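Local structure of SAM-dependent O-methyltransferase (Leptospira interrogans, 2HNK) at residues 22-25 with 26-29. The protein probably transfers a methyl group from S-adenosylmethionine to an oxygen atom of a substrate, and holds S-adenosylhomocysteine in its Rossmann-like fold. Sequence-based numbering, arbitrary orientation.
Sequences REPD and SFLK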
loop_
_atom_site.group_PDB
_atom_site.type_symbol
_atom_site.label_atom_id
_atom_site.label_comp_id
_atom_site.label_asym_id
_atom_site.label_seq_id
_atom_site.Cartn_x
_atom_site.Cartn_y
_atom_site.Cartn_z
ATOM N N ARG C 22 2.878 -7.629 14.420
ATOM C CA ARG C 22 3.652 -7.550 15.640
ATOM C C ARG C 22 3.028 -6.506 16.569
ATOM O O ARG C 22 3.396 -5.342 16.542
ATOM C CB ARG C 22 5.134 -7.227 15.357
ATOM C CG ARG C 22 5.683 -7.540 13.944
ATOM C CD ARG C 22 7.218 -7.401 13.822
ATOM N NE ARG C 22 7.774 -7.595 12.480
ATOM C CZ ARG C 22 8.851 -6.956 12.013
ATOM N NH1 ARG C 22 9.473 -6.068 12.768
ATOM N NH2 ARG C 22 9.309 -7.193 10.794
ATOM N N GLU C 23 2.066 -6.930 17.376
ATOM C CA GLU C 23 1.122 -6.013 17.999
ATOM C C GLU C 23 1.468 -5.760 19.462
ATOM O O GLU C 23 1.554 -6.694 20.242
ATOM C CB GLU C 23 -0.306 -6.539 17.862
ATOM C CG GLU C 23 -1.379 -5.504 18.121
ATOM C CD GLU C 23 -2.760 -6.089 18.305
ATOM O OE1 GLU C 23 -3.729 -5.361 18.093
ATOM O OE2 GLU C 23 -2.879 -7.264 18.667
ATOM N N PRO C 24 1.676 -4.499 19.831
ATOM C CA PRO C 24 1.870 -4.155 21.244
ATOM C C PRO C 24 0.660 -4.552 22.087
ATOM O O PRO C 24 -0.477 -4.475 21.615
ATOM C CB PRO C 24 2.021 -2.629 21.220
ATOM C CG PRO C 24 2.486 -2.319 19.850
ATOM C CD PRO C 24 1.794 -3.314 18.964
ATOM N N ASP C 25 0.919 -4.989 23.315
ATOM C CA ASP C 25 -0.117 -5.443 24.237
ATOM C C ASP C 25 -1.180 -4.386 24.488
ATOM O O ASP C 25 -2.344 -4.722 24.693
ATOM C CB ASP C 25 0.502 -5.873 25.569
ATOM C CG ASP C 25 1.467 -7.043 25.423
ATOM O OD1 ASP C 25 1.447 -7.729 24.378
ATOM O OD2 ASP C 25 2.248 -7.287 26.369
ATOM N N SER C 26 -0.775 -3.119 24.479
ATOM C CA SER C 26 -1.708 -2.008 24.636
ATOM C C SER C 26 -2.692 -1.917 23.471
ATOM O O SER C 26 -3.866 -1.639 23.686
ATOM C CB SER C 26 -0.961 -0.685 24.802
ATOM O OG SER C 26 -1.864 0.395 24.935
ATOM N N PHE C 27 -2.210 -2.151 22.246
ATOM C CA PHE C 27 -3.062 -2.162 21.045
ATOM C C PHE C 27 -4.096 -3.291 21.116
ATOM O O PHE C 27 -5.275 -3.086 20.821
ATOM C CB PHE C 27 -2.219 -2.346 19.781
ATOM C CG PHE C 27 -1.443 -1.124 19.350
ATOM C CD1 PHE C 27 -0.748 -0.332 20.271
ATOM C CD2 PHE C 27 -1.354 -0.803 17.995
ATOM C CE1 PHE C 27 -0.012 0.777 19.853
ATOM C CE2 PHE C 27 -0.612 0.303 17.565
ATOM C CZ PHE C 27 0.058 1.094 18.495
ATOM N N LEU C 28 -3.637 -4.483 21.495
ATOM C CA LEU C 28 -4.511 -5.640 21.694
ATOM C C LEU C 28 -5.561 -5.342 22.756
ATOM O O LEU C 28 -6.742 -5.646 22.577
ATOM C CB LEU C 28 -3.688 -6.868 22.107
ATOM C CG LEU C 28 -4.426 -8.133 22.552
ATOM C CD1 LEU C 28 -5.322 -8.670 21.451
ATOM C CD2 LEU C 28 -3.434 -9.203 23.015
ATOM N N LYS C 29 -5.104 -4.739 23.854
ATOM C CA LYS C 29 -5.955 -4.282 24.953
ATOM C C LYS C 29 -7.108 -3.420 24.426
ATOM O O LYS C 29 -8.268 -3.653 24.776
ATOM C CB LYS C 29 -5.092 -3.515 25.967
ATOM C CG LYS C 29 -5.735 -3.123 27.285
ATOM C CD LYS C 29 -4.687 -2.406 28.147
ATOM C CE LYS C 29 -5.213 -2.010 29.507
ATOM N NZ LYS C 29 -5.978 -0.742 29.461
#
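Pro24 and Phe27 meet at the N-terminus of helix 25-35, where Pro24 occupies the N-cap position and the side chain of Glu23 runs forward along the first turn to Phe27 and Leu28. Proline suits this place because the helix needs no N-H from this residue, whereas its carbonyl can still accept the first bond of the turn: Leu28 N donates to Pro24 O at 3.2 Å. The next turn bond follows at once, from Lys29 N to Asp25 O at 2.9 Å.

The Pro24 ring can be followed across the phenyl group of Phe27. Pro24 CB comes within 3.7 Å of Phe27 CD1. Pro24 CG stands over the face of the Phe27 ring, 4.0 Å from its centroid and displaced toward the rim, making a CH-pi contact; Pro24 CD ends beside Phe27 CG. With its own CG beside the backbone N (chi1 -75°), Phe27 holds its ring back against the proline, and the same buried ring packs on Leu76, Cys77 and Ser80 of helix 73-81, thereby joining the two helices.

Glu23, extended and with CG anti to the backbone N (chi1 -164°), places its CG 3.7 Å from Phe27 CB. A long acidic chain fits here: the carboxylate arrives at the helix start, where the dipole would probably favour a negative charge, and Glu23 OE1 forms a salt bridge with Arg31 NE and a hydrogen bond with Tyr73 OH. On the side facing helix 95-107, the short hydroxyl of Ser26 hydrogen-bonds to Glu107 OE1, and the longer Lys29 reaches Glu107 OE2 in a salt bridge. The other carboxylate oxygen, Glu23 OE2, lies 3.6 Å from Leu28 CB.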